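PDB 5TA0: glycoside Hydrolase from Bacteroides uniformis, which probably hydrolyses agarose as an alpha/beta-barrel glycoside hydrolase, its glycan pocket here holding sugars of a bound neoagarooctaose. Local coordinates for residues 50-55 and 370-375; 76-81 and 131-136; 64-69 and 405-410; 325-330 and 348-353. All coordinates share one frame; numbering follows the deposited sequence.

How the contacts relate
From the N terminus, residues 50-55 open contact 1 and residues 64-69 open contact 3. Contact 2 is the first to close, a loop of about 50 residues with helices in it, pairing the neighbouring barrel strands 80-84 and 134-140; contact 4 follows in series, packing the end of strand 321-326 against helix 340-358. Both lie within the spans of contacts 1 and 3. Contact 1 then closes at residues 370-375, bringing the first and last barrel strands together, and contact 3 crosses it, closing at strand 405-407. Contact 1 is the hub: Phe51 pairs with Tyr80 of contact 2, Phe370 with Tyr326 of contact 4, and Lys374 hydrogen-bonds Asn64 of contact 3.

Contact 1. Residues 50-55 and 370-375; sequences NFHATI and FAMLKS. With AAL (3,6-anhydro-alpha-L-galactopyranose), chain C.
His52 and Phe370 meet edge to face beside the bound 3,6-anhydro-L-galactose: the CD1-CE1 edge of Phe370 stands over one face of the imidazole, the planes at 87°. His52 CE1 approaches sugar C6 at 3.4 Å, and Met372 SD lies 3.9 Å from the same C6. Met372 runs alongside His52, its bend at chi3 (77°) bringing CE to 4.0 Å from His52 ND1. Because CG of His52 is anti to the backbone N (chi1 -168°), the ring reaches the sugar, while NE2 is hydrogen-bonded to Arg83. With an alanine here, Arg83 would probably lose that partner and Phe370 the face on which its edge rests. Residues 50-55 begin on strand 50-51 and residues 370-375 leave strand 364-369; their meeting brings together the first and last of the alpha/beta barrel's eight parallel strands. In the backbone, His52 N donates to Ala371 O at 2.9 Å. His52 centres an inverse gamma turn, and a water donates to its carbonyl O at 2.8 Å while accepting from Leu373 N. Farther from the sugar, Phe51 CE1 lies 4.0 Å from Leu373 CA, which sits at the ring edge. Ala53 CB covers one face of that ring.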
# COMPACT_ATOMS: atom_id res chain seq x y z
N ASN A 50 2.71 4.73 9.58
CA ASN A 50 3.09 3.57 10.33
C ASN A 50 4.39 3.00 9.76
O ASN A 50 4.91 3.51 8.75
CB ASN A 50 1.95 2.55 10.34
CG ASN A 50 1.57 2.14 8.94
OD1 ASN A 50 2.46 1.73 8.17
ND2 ASN A 50 0.31 2.27 8.56
N PHE A 51 4.93 1.95 10.40
CA PHE A 51 6.11 1.25 9.87
C PHE A 51 6.13 -0.18 10.36
O PHE A 51 5.30 -0.60 11.21
CB PHE A 51 7.42 2.01 10.13
CG PHE A 51 7.95 2.00 11.55
CD1 PHE A 51 9.23 1.53 11.84
CD2 PHE A 51 7.21 2.54 12.60
CE1 PHE A 51 9.76 1.61 13.13
CE2 PHE A 51 7.74 2.60 13.89
CZ PHE A 51 8.99 2.12 14.16
N HIS A 52 7.06 -0.95 9.77
CA HIS A 52 7.08 -2.42 9.91
C HIS A 52 7.89 -2.77 11.15
O HIS A 52 9.03 -3.21 11.05
CB HIS A 52 7.67 -3.02 8.63
CG HIS A 52 7.50 -4.51 8.51
ND1 HIS A 52 7.99 -5.41 9.42
CD2 HIS A 52 6.85 -5.24 7.58
CE1 HIS A 52 7.68 -6.64 9.05
NE2 HIS A 52 7.01 -6.56 7.92
N ALA A 53 7.29 -2.61 12.32
CA ALA A 53 7.94 -2.77 13.62
C ALA A 53 6.90 -3.22 14.63
O ALA A 53 5.73 -3.35 14.32
CB ALA A 53 8.61 -1.47 14.05
N THR A 54 7.36 -3.48 15.84
CA THR A 54 6.47 -3.73 16.96
C THR A 54 6.94 -2.88 18.12
O THR A 54 8.11 -2.44 18.17
CB THR A 54 6.48 -5.20 17.41
OG1 THR A 54 7.82 -5.58 17.70
CG2 THR A 54 5.91 -6.11 16.33
N ILE A 55 6.05 -2.65 19.08
CA ILE A 55 6.41 -1.89 20.29
C ILE A 55 7.38 -2.60 21.22
O ILE A 55 8.06 -1.93 22.01
CB ILE A 55 5.16 -1.42 21.08
CG1 ILE A 55 4.40 -2.61 21.69
CG2 ILE A 55 4.26 -0.58 20.20
CD1 ILE A 55 3.22 -2.20 22.55
N PHE A 370 7.59 -0.19 3.84
CA PHE A 370 8.57 -1.15 4.28
C PHE A 370 9.81 -0.44 4.81
O PHE A 370 10.76 -0.14 4.10
CB PHE A 370 8.92 -2.21 3.25
CG PHE A 370 9.75 -3.31 3.85
CD1 PHE A 370 9.26 -4.04 4.93
CD2 PHE A 370 11.04 -3.55 3.41
CE1 PHE A 370 10.02 -5.04 5.52
CE2 PHE A 370 11.80 -4.56 3.99
CZ PHE A 370 11.29 -5.29 5.06
N ALA A 371 9.74 -0.17 6.09
CA ALA A 371 10.83 0.39 6.87
C ALA A 371 10.78 -0.30 8.21
O ALA A 371 9.72 -0.28 8.88
CB ALA A 371 10.62 1.88 7.04
N MET A 372 11.86 -0.97 8.58
CA MET A 372 11.97 -1.66 9.88
C MET A 372 12.71 -0.76 10.84
O MET A 372 13.38 0.19 10.41
CB MET A 372 12.66 -2.99 9.69
CG MET A 372 11.84 -3.92 8.78
SD MET A 372 12.41 -5.64 8.74
CE MET A 372 11.77 -6.18 10.32
N LEU A 373 12.64 -1.01 12.14
CA LEU A 373 13.32 -0.14 13.09
C LEU A 373 14.83 -0.22 12.96
O LEU A 373 15.49 0.81 12.82
CB LEU A 373 12.91 -0.48 14.53
CG LEU A 373 13.54 0.40 15.62
CD1 LEU A 373 13.00 1.80 15.53
CD2 LEU A 373 13.27 -0.17 17.00
N LYS A 374 15.36 -1.43 13.00
CA LYS A 374 16.81 -1.63 13.14
C LYS A 374 17.32 -2.88 12.45
O LYS A 374 18.36 -2.85 11.79
CB LYS A 374 17.18 -1.68 14.64
CG LYS A 374 18.68 -1.84 14.90
CD LYS A 374 19.09 -1.82 16.37
CE LYS A 374 18.81 -0.49 17.03
NZ LYS A 374 19.22 -0.49 18.47
N SER A 375 16.64 -3.99 12.63
CA SER A 375 16.97 -5.25 11.95
C SER A 375 18.47 -5.56 11.97
O SER A 375 19.07 -5.82 10.94
CB SER A 375 16.44 -5.21 10.52
OG SER A 375 15.03 -5.06 10.59
C1 AAL C . 10.38 -9.63 4.86
C2 AAL C . 9.60 -10.80 5.49
C3 AAL C . 9.61 -10.75 7.01
C4 AAL C . 11.03 -10.60 7.50
C5 AAL C . 11.30 -9.18 7.09
C6 AAL C . 10.03 -8.50 7.50
O2 AAL C . 10.18 -12.06 5.10
O3 AAL C . 9.01 -9.51 7.41
O4 AAL C . 11.04 -10.69 8.94
O5 AAL C . 11.43 -9.08 5.67
O HOH W 1 11.22 -3.40 12.83

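Contact 2. Residues 76-81 and 131-136; sequences KYDVYV and EKYSNL. With EDO (1,2-ethanediol), chain S.
Val81 is gripped through both backbone polar atoms by the chain around Ser134. Its N donates to Tyr133 O at 3.0 Å, nearly straight at 166°, and its O accepts from Asn135 N at 2.8 Å. Two bonds flanking Ser134 are the signature of a parallel bridge, here between neighbouring strands 80-84 and 134-140 of the barrel; Val81 CG2 and Ser134 OG lie on the same side of that sheet. Tyr80 uses its own backbone bonds on the other neighbour, with Ile49 and Phe51, but its CA also lies 3.4 Å from Tyr133 O, a strongly bent CA-H...O contact.

The two tyrosine rings meet obliquely, planes 43° apart, with Tyr133 CD1 over one face of Tyr80 and 3.7 Å from its CE2. Asp78, the C-prime residue of the Schellman motif ending helix 69-76, sends its carboxylate to their rims because CG is anti to the backbone N (chi1 -166°). OD1 lies in the plane of the Tyr133 ring, 3.5 Å from CE1, and a water lies between OD1 and Tyr133 OH, 2.7 Å from that hydroxyl. OD2 forms a salt bridge with Arg45. Asn135 ND2 donates to O2 of an ethanediol at 3.1 Å, while Asn135 O is taken by Tyr366 OH.

Val79 O is the exception: buried here against Tyr133 CD1, it has no polar partner. The strand pairing thus rests on the backbone, whereas the carboxylate, partly balanced by Arg45, probably favours the Tyr133 CE1-H at its OD1.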
# COMPACT_ATOMS: atom_id res chain seq x y z
N LYS A 76 6.14 11.30 19.97
CA LYS A 76 6.33 12.67 19.46
C LYS A 76 5.90 12.82 18.00
O LYS A 76 5.26 13.81 17.64
CB LYS A 76 7.79 13.13 19.63
CG LYS A 76 8.02 14.52 19.08
CD LYS A 76 9.39 15.07 19.41
CE LYS A 76 10.42 14.67 18.39
NZ LYS A 76 11.75 15.26 18.72
N TYR A 77 6.21 11.84 17.15
CA TYR A 77 5.81 11.93 15.74
C TYR A 77 4.43 11.32 15.46
O TYR A 77 3.89 11.51 14.37
CB TYR A 77 6.87 11.34 14.84
CG TYR A 77 8.14 12.18 14.79
CD1 TYR A 77 8.13 13.45 14.21
CD2 TYR A 77 9.33 11.70 15.31
CE1 TYR A 77 9.29 14.21 14.18
CE2 TYR A 77 10.49 12.46 15.26
CZ TYR A 77 10.46 13.70 14.69
OH TYR A 77 11.62 14.47 14.65
N ASP A 78 3.85 10.63 16.46
CA ASP A 78 2.52 9.98 16.33
C ASP A 78 2.52 8.98 15.17
O ASP A 78 1.82 9.12 14.16
CB ASP A 78 1.39 10.99 16.18
CG ASP A 78 0.02 10.38 16.40
OD1 ASP A 78 -0.15 9.70 17.41
OD2 ASP A 78 -0.89 10.63 15.61
N VAL A 79 3.32 7.94 15.38
CA VAL A 79 3.59 6.92 14.38
C VAL A 79 3.11 5.58 14.90
O VAL A 79 3.36 5.24 16.05
CB VAL A 79 5.09 6.84 14.04
CG1 VAL A 79 5.36 5.76 13.00
CG2 VAL A 79 5.60 8.19 13.56
N TYR A 80 2.45 4.81 14.03
CA TYR A 80 1.80 3.56 14.43
C TYR A 80 2.56 2.32 13.93
O TYR A 80 3.45 2.40 13.07
CB TYR A 80 0.33 3.59 13.94
CG TYR A 80 -0.40 4.72 14.64
CD1 TYR A 80 -0.28 6.06 14.22
CD2 TYR A 80 -1.17 4.47 15.77
CE1 TYR A 80 -0.88 7.08 14.95
CE2 TYR A 80 -1.77 5.50 16.49
CZ TYR A 80 -1.61 6.78 16.08
OH TYR A 80 -2.19 7.81 16.82
N VAL A 81 2.21 1.18 14.50
CA VAL A 81 2.78 -0.12 14.14
C VAL A 81 1.62 -1.10 14.02
O VAL A 81 0.53 -0.80 14.50
CB VAL A 81 3.85 -0.59 15.15
CG1 VAL A 81 5.02 0.38 15.18
CG2 VAL A 81 3.28 -0.75 16.53
N GLU A 131 0.56 0.18 23.61
CA GLU A 131 -0.40 -0.67 22.89
C GLU A 131 -1.39 0.13 22.08
O GLU A 131 -1.84 -0.33 21.02
CB GLU A 131 -1.11 -1.61 23.86
CG GLU A 131 -0.21 -2.74 24.35
CD GLU A 131 -0.80 -3.58 25.47
OE1 GLU A 131 -0.13 -4.55 25.89
OE2 GLU A 131 -1.94 -3.31 25.90
N LYS A 132 -1.74 1.33 22.55
CA LYS A 132 -2.65 2.19 21.79
C LYS A 132 -2.13 2.61 20.40
O LYS A 132 -2.91 3.09 19.58
CB LYS A 132 -3.07 3.42 22.61
CG LYS A 132 -1.95 4.39 22.92
CD LYS A 132 -2.45 5.54 23.79
CE LYS A 132 -1.34 6.52 24.02
NZ LYS A 132 -1.76 7.51 25.06
N TYR A 133 -0.81 2.46 20.17
CA TYR A 133 -0.22 2.73 18.86
C TYR A 133 -0.09 1.49 17.96
O TYR A 133 0.42 1.59 16.85
CB TYR A 133 1.16 3.37 19.03
CG TYR A 133 1.15 4.73 19.69
CD1 TYR A 133 0.95 5.87 18.94
CD2 TYR A 133 1.36 4.87 21.05
CE1 TYR A 133 0.94 7.13 19.52
CE2 TYR A 133 1.37 6.12 21.66
CZ TYR A 133 1.15 7.25 20.88
OH TYR A 133 1.16 8.49 21.46
N SER A 134 -0.55 0.33 18.41
CA SER A 134 -0.26 -0.93 17.76
C SER A 134 -1.52 -1.65 17.30
O SER A 134 -2.46 -1.88 18.08
CB SER A 134 0.50 -1.81 18.74
OG SER A 134 0.86 -3.05 18.13
N ASN A 135 -1.53 -2.01 16.02
CA ASN A 135 -2.53 -2.90 15.44
C ASN A 135 -1.76 -3.87 14.58
O ASN A 135 -1.30 -3.54 13.48
CB ASN A 135 -3.54 -2.10 14.64
CG ASN A 135 -4.73 -2.94 14.16
OD1 ASN A 135 -4.83 -4.11 14.48
ND2 ASN A 135 -5.63 -2.33 13.42
N LEU A 136 -1.52 -5.05 15.10
CA LEU A 136 -0.55 -5.96 14.48
C LEU A 136 -1.07 -6.68 13.27
O LEU A 136 -2.16 -7.28 13.29
CB LEU A 136 -0.05 -6.98 15.50
CG LEU A 136 1.06 -7.94 15.05
CD1 LEU A 136 2.33 -7.16 14.81
CD2 LEU A 136 1.25 -9.06 16.07
C1 EDO S . -6.05 -0.28 10.43
O1 EDO S . -7.12 -0.19 11.38
C2 EDO S . -4.89 0.54 10.93
O2 EDO S . -4.64 0.35 12.32
O HOH W 2 1.27 10.60 19.79

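Contact 3. Residues 64-69 and 405-410; sequences NKIADL and YVYSEL
A single backbone bridge, Asn64 with Tyr405, carries this partly buried contact, which ties the loop leading into helix 69-76 to strand 405-407, half of a two-stranded antiparallel sheet outside the barrel. Lys65 N donates to Tyr405 O at 2.9 Å, in the carbonyl plane and almost straight at 176°. The same oxygen takes a second bond from a water, which in turn accepts from Ile66 N at 3.0 Å, so one carbonyl holds two successive residues of the loop.

Side chains close in around this backbone link. Asn64 OD1 sits 3.4 Å from Tyr405 CB, its amide turned 73° against the ring, and is itself hydrogen-bonded to Lys374 NZ. Lys65 lies beside Val406 pointing the same way, with CE 3.8 Å from CG1; bends at chi3 and chi4 turn NZ to a salt bridge with Glu404. Two methyl groups lie obliquely to the Tyr407 ring. The Ile66 side chain runs at about a right angle to that of Tyr407, CD1 3.9 Å from CE2, while Leu69 slides past in the opposite direction and puts CD1 3.6 Å from OH.

That hydroxyl is hydrogen-bonded to Asp72 of helix 69-76, whose Leu73 also touches the ring. From the partner strand 392-394, Leu392 packs on Leu69 and Tyr405, and beyond Tyr407 the chain turns at Ser408, whose OG accepts from Leu410 N, toward helix 411-416 and against helix 340-358.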
# COMPACT_ATOMS: atom_id res chain seq x y z
N ASN A 64 21.20 3.00 21.22
CA ASN A 64 20.64 4.16 20.54
C ASN A 64 21.07 5.48 21.18
O ASN A 64 21.13 5.58 22.42
CB ASN A 64 19.11 4.08 20.54
CG ASN A 64 18.60 2.76 19.97
OD1 ASN A 64 19.13 2.26 18.99
ND2 ASN A 64 17.57 2.19 20.59
N LYS A 65 21.36 6.48 20.36
CA LYS A 65 21.70 7.82 20.89
C LYS A 65 20.59 8.38 21.76
O LYS A 65 20.85 8.94 22.83
CB LYS A 65 21.99 8.78 19.75
CG LYS A 65 22.55 10.12 20.20
CD LYS A 65 23.48 10.75 19.15
CE LYS A 65 24.72 9.91 18.84
NZ LYS A 65 25.35 9.24 20.02
N ILE A 66 19.34 8.23 21.31
CA ILE A 66 18.16 8.68 22.05
C ILE A 66 17.78 7.62 23.10
O ILE A 66 17.55 6.45 22.79
CB ILE A 66 16.97 8.98 21.10
CG1 ILE A 66 17.34 10.11 20.12
CG2 ILE A 66 15.73 9.37 21.90
CD1 ILE A 66 16.29 10.40 19.08
N ALA A 67 17.74 8.05 24.37
CA ALA A 67 17.55 7.14 25.48
C ALA A 67 16.14 6.54 25.49
O ALA A 67 15.99 5.34 25.67
CB ALA A 67 17.81 7.84 26.81
N ASP A 68 15.15 7.40 25.29
CA ASP A 68 13.75 6.95 25.17
C ASP A 68 13.30 7.13 23.72
O ASP A 68 12.64 8.10 23.36
CB ASP A 68 12.82 7.66 26.16
CG ASP A 68 11.44 7.01 26.23
OD1 ASP A 68 11.11 6.17 25.36
OD2 ASP A 68 10.67 7.33 27.17
N LEU A 69 13.66 6.14 22.91
CA LEU A 69 13.40 6.20 21.49
C LEU A 69 11.92 6.01 21.15
O LEU A 69 11.42 6.63 20.21
CB LEU A 69 14.27 5.21 20.74
CG LEU A 69 14.19 5.29 19.21
CD1 LEU A 69 14.72 6.61 18.67
CD2 LEU A 69 14.97 4.13 18.62
N TYR A 405 23.27 4.06 17.38
CA TYR A 405 22.27 4.28 16.34
C TYR A 405 21.65 5.68 16.40
O TYR A 405 21.32 6.18 17.48
CB TYR A 405 21.16 3.23 16.45
CG TYR A 405 21.51 1.89 15.90
CD1 TYR A 405 22.04 0.88 16.69
CD2 TYR A 405 21.29 1.61 14.56
CE1 TYR A 405 22.33 -0.37 16.16
CE2 TYR A 405 21.56 0.37 14.02
CZ TYR A 405 22.07 -0.63 14.82
OH TYR A 405 22.33 -1.85 14.31
N VAL A 406 21.46 6.25 15.23
CA VAL A 406 20.79 7.52 15.02
C VAL A 406 19.76 7.32 13.89
O VAL A 406 19.80 6.32 13.18
CB VAL A 406 21.78 8.62 14.62
CG1 VAL A 406 22.79 8.85 15.74
CG2 VAL A 406 22.51 8.31 13.30
N TYR A 407 18.86 8.27 13.69
CA TYR A 407 17.89 8.13 12.60
C TYR A 407 18.58 8.09 11.25
O TYR A 407 19.53 8.84 11.00
CB TYR A 407 16.88 9.26 12.58
CG TYR A 407 15.85 9.21 13.70
CD1 TYR A 407 15.06 8.08 13.90
CD2 TYR A 407 15.64 10.31 14.51
CE1 TYR A 407 14.10 8.04 14.90
CE2 TYR A 407 14.69 10.28 15.53
CZ TYR A 407 13.91 9.14 15.71
OH TYR A 407 12.95 9.08 16.71
N SER A 408 18.11 7.19 10.38
CA SER A 408 18.41 7.25 8.97
C SER A 408 17.64 8.41 8.35
O SER A 408 16.90 9.12 9.05
CB SER A 408 18.02 5.95 8.28
OG SER A 408 16.59 5.89 8.15
N GLU A 409 17.73 8.60 7.04
CA GLU A 409 16.95 9.65 6.41
C GLU A 409 15.47 9.29 6.29
O GLU A 409 14.67 10.17 6.00
CB GLU A 409 17.51 10.03 5.04
CG GLU A 409 18.97 10.52 5.10
CD GLU A 409 19.12 11.68 6.05
OE1 GLU A 409 18.40 12.68 5.89
OE2 GLU A 409 19.89 11.57 7.04
N LEU A 410 15.11 8.04 6.57
CA LEU A 410 13.68 7.68 6.50
C LEU A 410 12.85 8.40 7.56
O LEU A 410 11.62 8.54 7.39
CB LEU A 410 13.51 6.16 6.59
CG LEU A 410 14.24 5.33 5.52
CD1 LEU A 410 13.96 3.85 5.66
CD2 LEU A 410 13.93 5.79 4.11
O HOH W 3 18.82 7.05 18.61

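Contact 4. Residues 325-330 and 348-353; sequences QYSAQT and KSTNSM. With GAL (beta-D-galactopyranose), chain B; AAL (3,6-anhydro-alpha-L-galactopyranose), chain D; GAL (beta-D-galactopyranose), chain E; EDO (1,2-ethanediol), chain O.
The Tyr326 ring presents its edge to the helix: Thr350 O lies in the ring plane, 3.6 Å from CE1. Met353 comes obliquely, its CB 3.6 Å from CD1 and its sulfur 4.9 Å from the ring centroid, 67° off the normal, in a Met-aromatic contact. The two side chains slide past each other in opposite directions, the extended methionine ending with CE beside Ser327 O. A further ring, Phe357 of the same helix, meets Tyr326 edge to face. Tyr326 CG lies between the backbone N and the carbonyl carbon (chi1 74°), which directs the ring at helix 340-358. A serine in its place would probably open a gap against that helix, leaving Met353 and Phe357 without the ring they pack on. Strand 321-326, this helix and strand 364-369 form one beta-alpha-beta unit of the barrel.

Past the strand the chain turns a corner at Ser327, whose CB is pressed to 3.1 Å from Thr350 OG1. That hydroxyl is well supplied, being bonded to Arg346 O and accepting from an ethanediol O2 at 2.8 Å. Ala328 CB rests 3.6 Å from Ser349 OG, which is itself hydrogen-bonded to Asp284. The corner then delivers Gln329 into the glycan pocket, where its flat amide grips one galactose twice: OE1 accepts from O4 at 2.8 Å, and NE2 donates to O3 at 2.9 Å along a nearly straight line (165°).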
# COMPACT_ATOMS: atom_id res chain seq x y z
N GLN A 325 3.66 -4.31 2.55
CA GLN A 325 5.00 -3.77 2.26
C GLN A 325 4.93 -2.94 1.00
O GLN A 325 4.43 -3.44 -0.02
CB GLN A 325 6.04 -4.86 2.01
CG GLN A 325 6.38 -5.75 3.21
CD GLN A 325 7.36 -6.86 2.86
OE1 GLN A 325 8.17 -6.76 1.89
NE2 GLN A 325 7.32 -7.91 3.64
N TYR A 326 5.43 -1.71 1.03
CA TYR A 326 5.55 -0.92 -0.19
C TYR A 326 6.67 0.08 -0.06
O TYR A 326 7.09 0.43 1.04
CB TYR A 326 4.25 -0.21 -0.53
CG TYR A 326 3.85 1.00 0.30
CD1 TYR A 326 4.18 2.29 -0.11
CD2 TYR A 326 3.06 0.86 1.44
CE1 TYR A 326 3.77 3.40 0.59
CE2 TYR A 326 2.66 1.99 2.18
CZ TYR A 326 2.98 3.25 1.72
OH TYR A 326 2.57 4.40 2.37
N SER A 327 7.11 0.52 -1.23
CA SER A 327 7.99 1.70 -1.51
C SER A 327 8.85 1.35 -2.72
O SER A 327 8.28 1.20 -3.79
CB SER A 327 8.74 2.31 -0.31
OG SER A 327 9.71 1.42 0.17
N ALA A 328 10.17 1.29 -2.55
CA ALA A 328 11.07 0.95 -3.67
C ALA A 328 11.95 -0.23 -3.28
O ALA A 328 12.31 -0.41 -2.10
CB ALA A 328 11.95 2.14 -4.03
N GLN A 329 12.30 -1.03 -4.28
CA GLN A 329 13.39 -1.97 -4.16
C GLN A 329 14.53 -1.35 -4.96
O GLN A 329 14.33 -1.01 -6.11
CB GLN A 329 12.99 -3.33 -4.71
CG GLN A 329 14.14 -4.32 -4.69
CD GLN A 329 13.76 -5.75 -4.89
OE1 GLN A 329 12.61 -6.08 -5.23
NE2 GLN A 329 14.77 -6.64 -4.71
N THR A 330 15.70 -1.25 -4.35
CA THR A 330 16.81 -0.47 -4.91
C THR A 330 17.96 -1.39 -5.38
O THR A 330 19.04 -1.36 -4.83
CB THR A 330 17.31 0.59 -3.91
OG1 THR A 330 17.74 -0.03 -2.70
CG2 THR A 330 16.21 1.62 -3.59
N LYS A 348 10.81 8.76 -1.94
CA LYS A 348 9.98 9.32 -3.02
C LYS A 348 8.92 8.34 -3.48
O LYS A 348 7.81 8.74 -3.83
CB LYS A 348 10.83 9.85 -4.19
CG LYS A 348 11.57 8.82 -4.99
CD LYS A 348 12.49 9.48 -6.02
CE LYS A 348 13.39 8.52 -6.76
NZ LYS A 348 12.67 7.77 -7.83
N SER A 349 9.23 7.04 -3.45
CA SER A 349 8.23 6.03 -3.76
C SER A 349 7.16 5.97 -2.67
O SER A 349 5.97 5.84 -2.99
CB SER A 349 8.88 4.67 -3.95
OG SER A 349 9.56 4.62 -5.20
N THR A 350 7.58 6.06 -1.42
CA THR A 350 6.64 6.03 -0.32
C THR A 350 5.61 7.13 -0.41
O THR A 350 4.39 6.87 -0.30
CB THR A 350 7.34 6.11 1.05
OG1 THR A 350 8.28 5.05 1.15
CG2 THR A 350 6.31 5.93 2.16
N ASN A 351 6.06 8.37 -0.61
CA ASN A 351 5.13 9.48 -0.62
C ASN A 351 4.11 9.38 -1.76
O ASN A 351 2.92 9.62 -1.56
CB ASN A 351 5.89 10.82 -0.72
CG ASN A 351 6.44 11.27 0.60
OD1 ASN A 351 5.83 11.10 1.64
ND2 ASN A 351 7.63 11.81 0.58
N SER A 352 4.57 9.02 -2.96
CA SER A 352 3.67 8.91 -4.09
C SER A 352 2.66 7.78 -3.89
O SER A 352 1.46 7.97 -4.11
CB SER A 352 4.39 8.73 -5.43
OG SER A 352 5.16 9.88 -5.74
N MET A 353 3.13 6.58 -3.50
CA MET A 353 2.21 5.49 -3.29
C MET A 353 1.18 5.79 -2.20
O MET A 353 -0.02 5.49 -2.37
CB MET A 353 2.99 4.23 -2.95
CG MET A 353 3.78 3.69 -4.13
SD MET A 353 4.36 2.02 -3.80
CE MET A 353 5.19 1.68 -5.34
C1 GAL B . 15.85 -9.61 -8.93
C2 GAL B . 15.89 -9.40 -7.43
C3 GAL B . 14.60 -9.86 -6.76
C4 GAL B . 13.39 -9.28 -7.47
C5 GAL B . 13.47 -9.59 -8.96
C6 GAL B . 12.25 -9.09 -9.70
O1 GAL B . 17.01 -9.07 -9.59
O2 GAL B . 16.97 -10.14 -6.85
O3 GAL B . 14.71 -9.46 -5.39
O4 GAL B . 13.34 -7.85 -7.30
O5 GAL B . 14.67 -8.99 -9.47
O6 GAL B . 12.34 -9.44 -11.09
C1 AAL D . 13.86 -10.16 -4.49
C2 AAL D . 14.64 -10.37 -3.19
C3 AAL D . 13.67 -10.73 -2.10
C4 AAL D . 12.65 -9.64 -1.90
C5 AAL D . 11.84 -9.86 -3.14
C6 AAL D . 11.64 -11.35 -3.12
O2 AAL D . 15.35 -9.18 -2.83
O3 AAL D . 12.87 -11.85 -2.55
O4 AAL D . 11.87 -9.96 -0.77
O5 AAL D . 12.63 -9.44 -4.25
C1 GAL E . 11.95 -8.99 0.27
C2 GAL E . 11.09 -9.58 1.37
C3 GAL E . 11.35 -9.00 2.75
C4 GAL E . 12.81 -8.62 2.98
C5 GAL E . 13.42 -7.90 1.81
C6 GAL E . 14.91 -7.53 1.97
O2 GAL E . 9.72 -9.36 1.08
O3 GAL E . 10.97 -10.06 3.63
O4 GAL E . 13.54 -9.84 3.23
O5 GAL E . 13.30 -8.79 0.70
O6 GAL E . 15.15 -6.61 3.05
C1 EDO O . 9.39 5.31 5.65
O1 EDO O . 8.02 5.59 5.59
C2 EDO O . 9.92 5.87 4.35
O2 EDO O . 9.88 4.77 3.44